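Local coordinates for ParB domain protein nuclease (Sulfolobus solfataricus, PDB 5K5D) that probably takes part in archaeal DNA segregation as a pNOB8-like ParB protein and may act as a nuclease, at residues P30-R35 against R105-N110; I153-E158 against D191-A196; L206-D211 against A243-L248; Q212-P217 against L248-E253; A221-T226 against I257-E262. The protein carries 4 engineered substitutions. One frame throughout, in Å; residues are numbered along the deposited sequence.

Contact 1. Residues P30-R35 against R105-N110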
# COMPACT_ATOMS: atom_id res chain seq x y z
N PRO B 30 -1.71 -3.50 6.39
CA PRO B 30 -0.56 -4.05 7.11
C PRO B 30 -0.81 -4.05 8.61
O PRO B 30 -1.39 -3.10 9.14
CB PRO B 30 0.57 -3.06 6.77
CG PRO B 30 0.15 -2.45 5.47
CD PRO B 30 -1.34 -2.34 5.55
N SER B 31 -0.39 -5.12 9.29
CA SER B 31 -0.57 -5.24 10.73
C SER B 31 0.09 -4.07 11.45
O SER B 31 1.19 -3.65 11.09
CB SER B 31 0.00 -6.56 11.23
OG SER B 31 1.38 -6.66 10.93
N ASN B 32 -0.59 -3.55 12.47
CA ASN B 32 -0.09 -2.41 13.22
C ASN B 32 -0.39 -2.53 14.71
O ASN B 32 -0.81 -3.60 15.17
CB ASN B 32 -0.68 -1.12 12.65
CG ASN B 32 -2.18 -1.20 12.45
OD1 ASN B 32 -2.95 -0.98 13.38
ND2 ASN B 32 -2.59 -1.54 11.23
N ASN B 33 -0.17 -1.45 15.45
CA ASN B 33 -0.32 -1.48 16.90
C ASN B 33 -1.57 -0.75 17.39
O ASN B 33 -1.60 -0.24 18.51
CB ASN B 33 0.92 -0.89 17.59
CG ASN B 33 2.18 -1.69 17.29
OD1 ASN B 33 2.11 -2.87 16.96
ND2 ASN B 33 3.33 -1.04 17.42
N SER B 34 -2.60 -0.71 16.55
CA SER B 34 -3.78 0.09 16.85
C SER B 34 -4.89 -0.71 17.51
O SER B 34 -5.95 -0.16 17.82
CB SER B 34 -4.31 0.77 15.59
OG SER B 34 -4.87 -0.18 14.70
N ARG B 35 -4.66 -2.00 17.74
CA ARG B 35 -5.70 -2.87 18.30
C ARG B 35 -6.20 -2.40 19.66
O ARG B 35 -7.40 -2.20 19.84
CB ARG B 35 -5.26 -4.33 18.38
CG ARG B 35 -6.39 -5.24 18.83
CD ARG B 35 -5.99 -6.70 18.95
NE ARG B 35 -7.14 -7.54 19.28
CZ ARG B 35 -7.83 -8.23 18.38
NH1 ARG B 35 -7.48 -8.21 17.10
NH2 ARG B 35 -8.87 -8.97 18.77
N ARG B 105 -3.87 7.67 11.31
CA ARG B 105 -2.67 8.04 12.05
C ARG B 105 -2.02 6.85 12.74
O ARG B 105 -0.81 6.84 12.96
CB ARG B 105 -2.98 9.14 13.06
CG ARG B 105 -4.09 8.78 14.04
CD ARG B 105 -4.82 10.02 14.53
NE ARG B 105 -5.14 10.93 13.43
CZ ARG B 105 -6.02 10.67 12.47
NH1 ARG B 105 -6.67 9.52 12.45
NH2 ARG B 105 -6.25 11.57 11.52
N GLN B 106 -2.82 5.85 13.09
CA GLN B 106 -2.29 4.65 13.72
C GLN B 106 -1.29 3.94 12.81
O GLN B 106 -0.57 3.04 13.24
CB GLN B 106 -3.41 3.69 14.12
CG GLN B 106 -4.47 4.30 15.01
CD GLN B 106 -5.77 4.54 14.27
OE1 GLN B 106 -6.65 3.67 14.24
NE2 GLN B 106 -5.91 5.72 13.68
N LEU B 107 -1.25 4.34 11.54
CA LEU B 107 -0.34 3.74 10.57
C LEU B 107 0.85 4.64 10.26
O LEU B 107 0.68 5.79 9.85
CB LEU B 107 -1.09 3.39 9.27
CG LEU B 107 -1.94 2.12 9.24
CD1 LEU B 107 -2.80 1.99 10.49
CD2 LEU B 107 -2.81 2.09 7.98
N ASP B 108 2.06 4.12 10.45
CA ASP B 108 3.26 4.88 10.11
C ASP B 108 3.38 5.10 8.61
O ASP B 108 2.60 4.54 7.83
CB ASP B 108 4.51 4.18 10.65
CG ASP B 108 5.12 3.22 9.65
OD1 ASP B 108 4.68 3.23 8.48
OD2 ASP B 108 6.04 2.47 10.02
N LYS B 109 4.34 5.91 8.19
CA LYS B 109 4.47 6.28 6.78
C LYS B 109 4.73 5.07 5.88
O LYS B 109 4.28 5.03 4.74
CB LYS B 109 5.58 7.33 6.61
CG LYS B 109 5.56 8.07 5.27
CD LYS B 109 6.60 9.19 5.26
CE LYS B 109 6.54 9.98 3.96
NZ LYS B 109 6.68 9.10 2.77
N ASN B 110 5.44 4.08 6.42
CA ASN B 110 5.82 2.90 5.65
C ASN B 110 4.70 1.87 5.51
O ASN B 110 4.67 1.09 4.56
CB ASN B 110 7.06 2.24 6.27
CG ASN B 110 8.32 3.06 6.06
OD1 ASN B 110 8.56 4.03 6.77
ND2 ASN B 110 9.12 2.66 5.08

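Contact 2. Residues I153-E158 against D191-A196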
# COMPACT_ATOMS: atom_id res chain seq x y z
N ILE B 153 7.76 11.57 -21.20
CA ILE B 153 7.82 10.51 -22.20
C ILE B 153 8.74 9.40 -21.70
O ILE B 153 8.43 8.22 -21.83
CB ILE B 153 8.33 11.03 -23.57
CG1 ILE B 153 7.29 11.94 -24.22
CG2 ILE B 153 8.66 9.86 -24.49
CD1 ILE B 153 7.72 12.49 -25.57
N GLU B 154 9.88 9.80 -21.13
CA GLU B 154 10.82 8.86 -20.54
C GLU B 154 10.13 8.03 -19.46
O GLU B 154 10.33 6.82 -19.37
CB GLU B 154 12.00 9.61 -19.92
CG GLU B 154 13.00 8.72 -19.19
CD GLU B 154 13.59 9.40 -17.97
OE1 GLU B 154 13.06 10.44 -17.54
OE2 GLU B 154 14.59 8.87 -17.42
N GLU B 155 9.32 8.70 -18.65
CA GLU B 155 8.60 8.05 -17.56
C GLU B 155 7.53 7.10 -18.10
O GLU B 155 7.07 6.20 -17.39
CB GLU B 155 7.98 9.11 -16.65
CG GLU B 155 7.38 8.57 -15.38
CD GLU B 155 7.02 9.67 -14.41
OE1 GLU B 155 7.89 10.54 -14.16
OE2 GLU B 155 5.87 9.68 -13.92
N ASN B 156 7.15 7.29 -19.36
CA ASN B 156 6.20 6.41 -20.02
C ASN B 156 6.91 5.34 -20.83
O ASN B 156 6.28 4.56 -21.54
CB ASN B 156 5.25 7.22 -20.91
CG ASN B 156 3.84 6.67 -20.93
OD1 ASN B 156 3.61 5.51 -20.58
ND2 ASN B 156 2.88 7.49 -21.33
N GLU B 157 8.24 5.31 -20.72
CA GLU B 157 9.07 4.34 -21.42
C GLU B 157 9.29 3.09 -20.58
O GLU B 157 9.34 1.98 -21.10
CB GLU B 157 10.43 4.94 -21.79
CG GLU B 157 10.39 6.19 -22.64
CD GLU B 157 9.87 5.95 -24.04
OE1 GLU B 157 9.93 6.89 -24.86
OE2 GLU B 157 9.39 4.83 -24.32
N GLU B 158 9.44 3.28 -19.27
CA GLU B 158 9.70 2.17 -18.37
C GLU B 158 8.40 1.51 -17.94
O GLU B 158 7.39 2.18 -17.74
CB GLU B 158 10.48 2.63 -17.14
CG GLU B 158 11.82 3.27 -17.46
CD GLU B 158 11.70 4.77 -17.69
OE1 GLU B 158 12.53 5.32 -18.44
OE2 GLU B 158 10.78 5.38 -17.11
N ASP B 191 6.62 12.51 -3.39
CA ASP B 191 6.54 11.18 -2.81
C ASP B 191 5.81 10.19 -3.73
O ASP B 191 6.20 9.03 -3.84
CB ASP B 191 5.87 11.22 -1.44
CG ASP B 191 6.86 11.36 -0.30
OD1 ASP B 191 6.49 11.09 0.86
OD2 ASP B 191 8.03 11.74 -0.57
N LYS B 192 4.76 10.66 -4.40
CA LYS B 192 4.02 9.80 -5.32
C LYS B 192 4.86 9.52 -6.56
O LYS B 192 4.74 8.45 -7.17
CB LYS B 192 2.70 10.44 -5.75
CG LYS B 192 1.67 10.56 -4.65
CD LYS B 192 0.38 11.15 -5.19
CE LYS B 192 -0.59 11.46 -4.07
NZ LYS B 192 -0.08 12.57 -3.21
N ARG B 193 5.69 10.48 -6.94
CA ARG B 193 6.50 10.34 -8.14
C ARG B 193 7.71 9.47 -7.85
O ARG B 193 8.09 8.63 -8.66
CB ARG B 193 6.92 11.71 -8.66
CG ARG B 193 7.60 11.66 -10.01
CD ARG B 193 7.89 13.05 -10.54
NE ARG B 193 8.74 12.99 -11.72
CZ ARG B 193 10.07 12.96 -11.68
NH1 ARG B 193 10.69 13.00 -10.51
NH2 ARG B 193 10.77 12.90 -12.80
N LYS B 194 8.31 9.68 -6.68
CA LYS B 194 9.42 8.86 -6.21
C LYS B 194 8.97 7.41 -6.10
O LYS B 194 9.66 6.50 -6.57
CB LYS B 194 9.91 9.34 -4.85
CG LYS B 194 10.77 10.58 -4.88
CD LYS B 194 11.05 11.07 -3.48
CE LYS B 194 11.94 12.31 -3.48
NZ LYS B 194 12.01 12.94 -2.13
N MSE B 195 7.82 7.20 -5.48
CA MSE B 195 7.31 5.85 -5.28
C MSE B 195 7.00 5.19 -6.62
O MSE B 195 7.31 4.02 -6.82
CB MSE B 195 6.07 5.86 -4.39
CG MSE B 195 5.77 4.50 -3.77
SE MSE B 195 4.19 3.62 -4.48
CE MSE B 195 2.84 4.59 -3.47
N ALA B 196 6.40 5.96 -7.53
CA ALA B 196 6.03 5.44 -8.84
C ALA B 196 7.24 5.00 -9.64
O ALA B 196 7.24 3.92 -10.25
CB ALA B 196 5.22 6.47 -9.61

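Contact 3. Residues L206-D211 against A243-L248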
# COMPACT_ATOMS: atom_id res chain seq x y z
N LEU B 206 11.92 -0.98 -3.76
CA LEU B 206 10.73 -0.48 -3.08
C LEU B 206 10.35 -1.40 -1.92
O LEU B 206 9.93 -0.94 -0.86
CB LEU B 206 9.55 -0.36 -4.05
CG LEU B 206 8.64 0.86 -3.92
CD1 LEU B 206 7.30 0.59 -4.58
CD2 LEU B 206 8.45 1.29 -2.47
N LYS B 207 10.53 -2.70 -2.12
CA LYS B 207 10.20 -3.70 -1.11
C LYS B 207 10.85 -3.41 0.24
O LYS B 207 10.33 -3.81 1.28
CB LYS B 207 10.59 -5.11 -1.58
CG LYS B 207 9.62 -5.77 -2.55
CD LYS B 207 9.90 -7.26 -2.66
CE LYS B 207 9.01 -7.95 -3.68
NZ LYS B 207 9.35 -7.55 -5.08
N TYR B 208 12.00 -2.74 0.23
CA TYR B 208 12.69 -2.38 1.46
C TYR B 208 11.91 -1.34 2.24
O TYR B 208 11.90 -1.35 3.47
CB TYR B 208 14.11 -1.88 1.17
CG TYR B 208 15.12 -2.96 0.86
CD1 TYR B 208 15.61 -3.14 -0.43
CD2 TYR B 208 15.58 -3.81 1.86
CE1 TYR B 208 16.54 -4.13 -0.71
CE2 TYR B 208 16.50 -4.81 1.58
CZ TYR B 208 16.98 -4.96 0.30
OH TYR B 208 17.89 -5.94 0.03
N VAL B 209 11.26 -0.43 1.51
CA VAL B 209 10.41 0.58 2.12
C VAL B 209 9.10 -0.03 2.59
O VAL B 209 8.47 0.44 3.54
CB VAL B 209 10.07 1.70 1.11
CG1 VAL B 209 9.13 2.71 1.75
CG2 VAL B 209 11.33 2.37 0.61
N THR B 210 8.68 -1.08 1.90
CA THR B 210 7.40 -1.72 2.14
C THR B 210 7.50 -2.79 3.22
O THR B 210 6.58 -2.99 4.00
CB THR B 210 6.85 -2.35 0.85
OG1 THR B 210 6.38 -1.31 -0.02
CG2 THR B 210 5.71 -3.30 1.15
N ASP B 211 8.64 -3.47 3.25
CA ASP B 211 8.86 -4.56 4.19
C ASP B 211 8.74 -4.08 5.63
O ASP B 211 9.44 -3.17 6.06
CB ASP B 211 10.22 -5.20 3.95
CG ASP B 211 10.32 -6.58 4.56
OD1 ASP B 211 9.57 -6.86 5.52
OD2 ASP B 211 11.15 -7.39 4.09
N ALA B 243 22.88 -11.22 1.52
CA ALA B 243 23.81 -11.11 2.64
C ALA B 243 24.55 -9.78 2.62
O ALA B 243 24.93 -9.24 3.66
CB ALA B 243 24.80 -12.26 2.62
N LEU B 244 24.76 -9.25 1.41
CA LEU B 244 25.48 -8.00 1.24
C LEU B 244 24.52 -6.84 0.98
O LEU B 244 24.73 -5.74 1.48
CB LEU B 244 26.49 -8.12 0.10
CG LEU B 244 27.57 -9.18 0.32
CD1 LEU B 244 28.43 -9.37 -0.92
CD2 LEU B 244 28.42 -8.81 1.52
N ARG B 245 23.48 -7.09 0.19
CA ARG B 245 22.54 -6.04 -0.20
C ARG B 245 21.67 -5.55 0.96
O ARG B 245 21.40 -4.36 1.09
CB ARG B 245 21.65 -6.51 -1.35
CG ARG B 245 20.70 -5.44 -1.88
CD ARG B 245 19.86 -5.97 -3.04
NE ARG B 245 18.85 -6.93 -2.60
CZ ARG B 245 19.03 -8.25 -2.56
NH1 ARG B 245 20.18 -8.77 -2.95
NH2 ARG B 245 18.06 -9.05 -2.14
N ASP B 246 21.23 -6.48 1.80
CA ASP B 246 20.38 -6.13 2.93
C ASP B 246 21.05 -5.12 3.87
O ASP B 246 20.49 -4.05 4.13
CB ASP B 246 19.92 -7.38 3.69
CG ASP B 246 19.17 -8.35 2.80
OD1 ASP B 246 18.47 -7.90 1.87
OD2 ASP B 246 19.28 -9.57 3.02
N PRO B 247 22.25 -5.45 4.37
CA PRO B 247 22.91 -4.55 5.33
C PRO B 247 23.30 -3.22 4.69
O PRO B 247 23.27 -2.17 5.35
CB PRO B 247 24.17 -5.33 5.74
CG PRO B 247 24.42 -6.26 4.61
CD PRO B 247 23.08 -6.63 4.07
N LEU B 248 23.66 -3.26 3.41
CA LEU B 248 24.06 -2.07 2.68
C LEU B 248 22.91 -1.07 2.53
O LEU B 248 23.14 0.12 2.35
CB LEU B 248 24.58 -2.46 1.30
CG LEU B 248 25.56 -1.50 0.64
CD1 LEU B 248 26.89 -1.53 1.37
CD2 LEU B 248 25.75 -1.87 -0.82

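Contact 4. Residues Q212-P217 against L248-E253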
# COMPACT_ATOMS: atom_id res chain seq x y z
N GLN B 212 7.84 -4.72 6.37
CA GLN B 212 7.63 -4.40 7.78
C GLN B 212 8.91 -4.56 8.58
O GLN B 212 9.11 -3.89 9.60
CB GLN B 212 6.54 -5.31 8.35
CG GLN B 212 6.73 -6.77 7.98
CD GLN B 212 6.80 -7.67 9.20
OE1 GLN B 212 6.80 -7.20 10.34
NE2 GLN B 212 6.85 -8.98 8.97
N LYS B 213 9.78 -5.45 8.12
CA LYS B 213 11.03 -5.75 8.82
C LYS B 213 12.00 -4.58 8.78
O LYS B 213 12.78 -4.39 9.71
CB LYS B 213 11.69 -7.00 8.21
CG LYS B 213 12.94 -7.46 8.95
CD LYS B 213 12.66 -7.64 10.44
CE LYS B 213 13.61 -8.64 11.07
NZ LYS B 213 13.31 -10.04 10.65
N TYR B 214 11.94 -3.79 7.72
CA TYR B 214 12.94 -2.75 7.51
C TYR B 214 12.37 -1.33 7.60
O TYR B 214 12.95 -0.46 8.24
CB TYR B 214 13.66 -2.95 6.18
CG TYR B 214 14.22 -4.34 5.99
CD1 TYR B 214 13.74 -5.17 4.97
CD2 TYR B 214 15.21 -4.84 6.83
CE1 TYR B 214 14.24 -6.44 4.79
CE2 TYR B 214 15.72 -6.12 6.65
CZ TYR B 214 15.23 -6.91 5.63
OH TYR B 214 15.73 -8.19 5.45
N LYS B 215 11.25 -1.10 6.93
CA LYS B 215 10.62 0.22 6.92
C LYS B 215 11.61 1.30 6.48
O LYS B 215 11.49 2.46 6.89
CB LYS B 215 10.05 0.56 8.30
CG LYS B 215 8.96 -0.37 8.79
CD LYS B 215 8.59 -0.06 10.23
CE LYS B 215 7.48 -0.96 10.75
NZ LYS B 215 6.22 -0.76 9.99
N VAL B 216 12.58 0.92 5.66
CA VAL B 216 13.49 1.90 5.06
C VAL B 216 12.70 3.08 4.50
O VAL B 216 11.76 2.89 3.72
CB VAL B 216 14.32 1.26 3.93
CG1 VAL B 216 14.95 2.34 3.05
CG2 VAL B 216 15.37 0.33 4.50
N PRO B 217 13.07 4.30 4.90
CA PRO B 217 12.35 5.50 4.44
C PRO B 217 12.37 5.62 2.92
O PRO B 217 13.40 5.33 2.30
CB PRO B 217 13.13 6.65 5.08
CG PRO B 217 13.82 6.03 6.25
CD PRO B 217 14.18 4.65 5.80
N LEU B 248 23.66 -3.26 3.41
CA LEU B 248 24.06 -2.07 2.68
C LEU B 248 22.91 -1.07 2.53
O LEU B 248 23.14 0.12 2.35
CB LEU B 248 24.58 -2.46 1.30
CG LEU B 248 25.56 -1.50 0.64
CD1 LEU B 248 26.89 -1.53 1.37
CD2 LEU B 248 25.75 -1.87 -0.82
N ILE B 249 21.68 -1.57 2.61
CA ILE B 249 20.51 -0.74 2.34
C ILE B 249 19.65 -0.45 3.56
O ILE B 249 19.19 0.67 3.77
CB ILE B 249 19.63 -1.37 1.24
CG1 ILE B 249 20.38 -1.43 -0.09
CG2 ILE B 249 18.33 -0.60 1.08
CD1 ILE B 249 19.63 -2.13 -1.19
N THR B 250 19.43 -1.48 4.38
CA THR B 250 18.51 -1.37 5.50
C THR B 250 19.16 -0.70 6.69
O THR B 250 18.52 -0.44 7.71
CB THR B 250 18.01 -2.74 5.93
OG1 THR B 250 19.08 -3.47 6.54
CG2 THR B 250 17.49 -3.49 4.72
N THR B 251 20.45 -0.42 6.57
CA THR B 251 21.19 0.21 7.65
C THR B 251 21.71 1.58 7.22
O THR B 251 22.05 1.79 6.05
CB THR B 251 22.35 -0.67 8.13
OG1 THR B 251 21.84 -1.93 8.59
CG2 THR B 251 23.09 0.00 9.28
N ARG B 252 21.76 2.50 8.18
CA ARG B 252 22.36 3.81 7.93
C ARG B 252 23.85 3.66 7.63
O ARG B 252 24.40 4.36 6.78
CB ARG B 252 22.17 4.72 9.14
CG ARG B 252 22.77 6.10 8.96
CD ARG B 252 22.62 6.95 10.22
NE ARG B 252 23.18 8.29 10.02
CZ ARG B 252 24.46 8.59 10.18
NH1 ARG B 252 24.89 9.83 9.97
NH2 ARG B 252 25.33 7.65 10.54
N GLU B 253 24.50 2.73 8.33
CA GLU B 253 25.91 2.43 8.10
C GLU B 253 26.14 2.02 6.65
O GLU B 253 27.14 2.41 6.04
CB GLU B 253 26.38 1.31 9.03
CG GLU B 253 27.46 1.73 10.02
CD GLU B 253 28.79 2.04 9.35
OE1 GLU B 253 29.38 3.11 9.66
OE2 GLU B 253 29.26 1.23 8.53

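Contact 5. Residues A221-T226 against I257-E262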
# COMPACT_ATOMS: atom_id res chain seq x y z
N ALA B 221 15.37 5.70 0.22
CA ALA B 221 15.46 4.66 -0.80
C ALA B 221 15.65 5.29 -2.18
O ALA B 221 16.38 4.76 -3.01
CB ALA B 221 14.22 3.79 -0.79
N PHE B 222 14.99 6.42 -2.40
CA PHE B 222 15.05 7.09 -3.68
C PHE B 222 16.41 7.76 -3.91
O PHE B 222 16.90 7.84 -5.04
CB PHE B 222 13.93 8.12 -3.80
CG PHE B 222 13.83 8.75 -5.15
CD1 PHE B 222 13.13 8.13 -6.17
CD2 PHE B 222 14.44 9.96 -5.42
CE1 PHE B 222 13.04 8.69 -7.41
CE2 PHE B 222 14.36 10.54 -6.66
CZ PHE B 222 13.65 9.90 -7.66
N ARG B 223 17.03 8.24 -2.83
CA ARG B 223 18.38 8.78 -2.92
C ARG B 223 19.33 7.70 -3.38
O ARG B 223 20.22 7.94 -4.21
CB ARG B 223 18.83 9.33 -1.57
CG ARG B 223 18.23 10.68 -1.20
CD ARG B 223 18.77 11.16 0.14
NE ARG B 223 20.22 11.31 0.12
CZ ARG B 223 20.99 11.35 1.21
NH1 ARG B 223 20.44 11.25 2.42
NH2 ARG B 223 22.30 11.49 1.10
N ILE B 224 19.14 6.49 -2.85
CA ILE B 224 19.94 5.34 -3.24
C ILE B 224 19.76 5.04 -4.72
O ILE B 224 20.73 4.74 -5.43
CB ILE B 224 19.56 4.09 -2.43
CG1 ILE B 224 20.04 4.23 -0.98
CG2 ILE B 224 20.15 2.84 -3.07
CD1 ILE B 224 19.68 3.06 -0.10
N TYR B 225 18.51 5.12 -5.19
CA TYR B 225 18.20 4.86 -6.59
C TYR B 225 18.97 5.79 -7.52
O TYR B 225 19.79 5.34 -8.32
CB TYR B 225 16.69 5.01 -6.84
CG TYR B 225 16.31 4.97 -8.30
CD1 TYR B 225 16.32 3.77 -9.00
CD2 TYR B 225 15.96 6.12 -8.98
CE1 TYR B 225 15.98 3.72 -10.34
CE2 TYR B 225 15.61 6.08 -10.33
CZ TYR B 225 15.63 4.88 -11.00
OH TYR B 225 15.29 4.83 -12.33
N THR B 226 18.70 7.08 -7.41
CA THR B 226 19.34 8.07 -8.26
C THR B 226 20.86 8.01 -8.16
O THR B 226 21.57 8.19 -9.15
CB THR B 226 18.85 9.49 -7.92
OG1 THR B 226 19.00 9.72 -6.52
CG2 THR B 226 17.38 9.64 -8.29
N ILE B 257 27.99 4.08 2.78
CA ILE B 257 28.85 3.43 1.79
C ILE B 257 28.34 3.64 0.37
O ILE B 257 29.13 3.83 -0.56
CB ILE B 257 29.01 1.92 2.07
CG1 ILE B 257 29.68 1.70 3.43
CG2 ILE B 257 29.83 1.26 0.97
CD1 ILE B 257 29.61 0.28 3.91
N ILE B 258 27.02 3.63 0.21
CA ILE B 258 26.39 3.85 -1.09
C ILE B 258 26.34 5.33 -1.47
O ILE B 258 26.46 5.68 -2.65
CB ILE B 258 24.95 3.31 -1.14
CG1 ILE B 258 24.89 1.83 -0.76
CG2 ILE B 258 24.34 3.52 -2.52
CD1 ILE B 258 23.51 1.24 -0.90
N LEU B 259 26.14 6.19 -0.48
CA LEU B 259 25.85 7.60 -0.73
C LEU B 259 27.05 8.53 -0.60
O LEU B 259 27.36 9.28 -1.52
CB LEU B 259 24.70 8.08 0.17
CG LEU B 259 23.37 7.34 -0.03
CD1 LEU B 259 22.24 8.00 0.74
CD2 LEU B 259 23.04 7.26 -1.51
N ASN B 260 27.72 8.48 0.55
CA ASN B 260 28.91 9.31 0.76
C ASN B 260 30.05 8.91 -0.17
O ASN B 260 30.49 7.76 -0.17
CB ASN B 260 29.37 9.23 2.22
CG ASN B 260 30.40 10.30 2.57
OD1 ASN B 260 31.19 10.73 1.73
ND2 ASN B 260 30.41 10.72 3.83
N ASP B 261 30.52 9.87 -0.95
CA ASP B 261 31.54 9.63 -1.96
C ASP B 261 32.90 9.20 -1.41
O ASP B 261 33.69 8.60 -2.13
CB ASP B 261 31.72 10.87 -2.84
CG ASP B 261 30.77 10.89 -4.00
OD1 ASP B 261 30.65 9.85 -4.68
OD2 ASP B 261 30.15 11.95 -4.24
N GLU B 262 33.17 9.52 -0.16
CA GLU B 262 34.47 9.16 0.41
C GLU B 262 34.54 7.66 0.70
O GLU B 262 35.50 7.18 1.30
CB GLU B 262 34.78 9.97 1.67
CG GLU B 262 33.99 9.57 2.90
CD GLU B 262 34.70 9.93 4.20
OE1 GLU B 262 34.05 10.51 5.09
OE2 GLU B 262 35.90 9.62 4.33

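Contact 1. Residues P30-R35 against R105-N110
A loop and the residues leading into helix 109-128 pass close at S34 and Q106, whose CA atoms are 5.7 Å apart, and spread to 6.7 Å between the CA atoms of N32 and L107. The nearest side-chain approach is apolar: the CB of S34 sits 3.4 Å from the CB of Q106. Beyond that atom the Q106 chain bends at its second torsion, and its OE1 accepts a bond from R104. The second meeting point is oblique, with the methyl CD1 of L107 reaching the amide of N32, 3.6 Å from ND2. Here CG of N32 stands between its own backbone N and carbonyl carbon (chi1 48°), which folds the amide back over its own loop. ND2 thereby donates to P30 O at 2.9 Å and also binds a citrate probably carried over from crystallisation. On the other side of the amide, S34 N donates in the carbonyl plane, on a lone pair, to N32 OD1 at 3.2 Å, which makes an Asx turn. These bonds limit the amide's rotation and present it to the leucine methyl. The loop 30-35 joins helices 23-26 and 37-45, while 105-110 leads into helix 109-128, where P30 touches L115 and N32 touches E111.

Contact 2. Residues I153-E158 against D191-A196
One ionic pair carries the meeting of E155 with R193: OE1 of E155 lies 3.6 Å from NE of R193, a long salt bridge without hydrogen-bond geometry. The glutamate end is the packed one. E155 is buried, its extended chain starts with CG opposite the backbone N (chi1 -172°), and its CB points toward helix 189-201, so the carboxylate is carried across a backbone gap of 9.5 Å between the CA atoms of E155 and A196. The arginine end is looser. R193 is exposed and arrives as an extended chain, its guanidinium plane turned 54° from the carboxylate, with NH2 still 4.0 Å from OE1 of E155. With that tilt and one oxygen doing the touching, the pair is not a flat two-pronged one, and the 80 Å² buried between the segments fits a single reach rather than an interlocked face. E154 adds only a distant opposite charge, its OE1 5.8 Å from NH2 of R193. The OE2 of E155 lies near the like-charged E174, so the arginine probably eases the crowding of two acids. Helix 170-180 fills in between: E155 packs on A170, while R193 and A196 lean on E174. The loop 153-158 runs into strand 159-161, and the selenomethionine M195 packs on L113 and F116 of helix 109-128.

Contact 3. Residues L206-D211 against A243-L248
The hydroxyl of Y208 is met by R245 and D246 in turn as helix 242-250 is followed forward. R245 comes first: its chain bends at the third torsion (chi3 71°), bringing NE to 3.0 Å from Y208 OH, near the ring plane, and laying CG beside the same oxygen at 3.4 Å. The guanidinium and ring planes stand 61° apart. D246 follows, and Y208 OH donates to its OD1 at 2.8 Å, nearly in line with the acceptor's C-O bond; the tyrosine and aspartate cross at about a right angle. At P247 the helix is kinked, and L248 turns to I257 and I258 of helix 252-259. A phenylalanine in place of Y208 would probably leave the D246 carboxylate without this donor and R245 NE without its oxygen neighbour. With a donor bond to an acid and a guanidinium close by, the hydroxyl of a buried ring ends among partly exposed polar groups, and the acid and the guanidinium, both near the hydroxyl, may partly offset each other's charge there.

Contact 4. Residues Q212-P217 against L248-E253
The methyl of T250 stands over one face of the Y214 ring: CG2 is 3.7 Å from the centroid and 23° off the ring normal, a CH-pi contact displaced so that its nearest ring atom is CD2, at 3.4 Å. K213 CG lies over the opposite face, so the ring is sandwiched between a methyl and a neighbouring aliphatic chain. What turns the T250 methyl this way is its first torsion: CG2 is opposite the carbonyl carbon, while OG1 (chi1 70°) turns back to bond D246 O one helical turn earlier. V216 adds a second point of contact, its CG2 being 3.7 Å from T250 CA and 3.9 Å from I249 O. An alanine in place of Y214 would probably open a gap over the T250 methyl and free the K213 chain to turn. The loop 212-217 links helices 203-210 and 218-230 and rests where helix 242-250 ends and helix 252-259 begins; I249 and T250 also pack on Y208 of helix 203-210, and V216 on R255 of helix 252-259.

Contact 5. Residues A221-T226 against I257-E262
Helix 218-230 and the last turn of helix 252-259, both belonging to the Ssol_1539-like second domain, meet through I224 and L259, whose CA atoms are 6.8 Å apart. L259 is central, its two methyls doing different work. CD2 lies along the neighbouring helix, 4.0 Å from I224 CA and 4.3 Å from I224 CG1. CD1 instead lies over one face of the R223 guanidinium, 3.5 Å from NH2 and displaced toward its rim; the two side chains cross at about a right angle. R223 gets there by bending at its third torsion (chi3 60°), which brings its flat end over to the leucine. One residue earlier, I258 supplies a second apolar point, its CG2 4.3 Å from I224 CG2. Just after the helix, N260 OD1 accepts from E262 N at 3.0 Å, the donor tilted 34° from the carbonyl plane, an Asx turn at the 3-10 segment 261-262. R227, from helix 218-230, bonds I258 O and pairs with D261, fastening this helix end by polar means. The contact itself is therefore dispersive: I224 and I258 form its buried part, L259 is partly exposed, and at the exposed margin the charged guanidinium of R223 offers its face to a methyl and in this contact contributes by packing.

In the fold
Contacts 3 and 4 lie closest, their centres about 6 Å apart; both use helix 242-250 and share L248, and Y208 and Y214 reach that helix from helix 203-210 and the following loop. Contact 5 ties the helices that follow in the chain, 218-230 and 252-259, farthest from the chain's centre. Each contact mixes buried and more open residues: an exposed arginine takes part in contacts 2 and 5, whereas contacts 1, 3 and 4 have no fully exposed touching residue. Chemistry runs from ionic (2) through a phenol among charges (3), CH-pi (4) and aliphatic with a guanidinium face (5) to amide-methyl (1). The start of helix 109-128 joins contact 1 to the rest, through K109 with D191, D108 with K215, and N110 with V209 and V216.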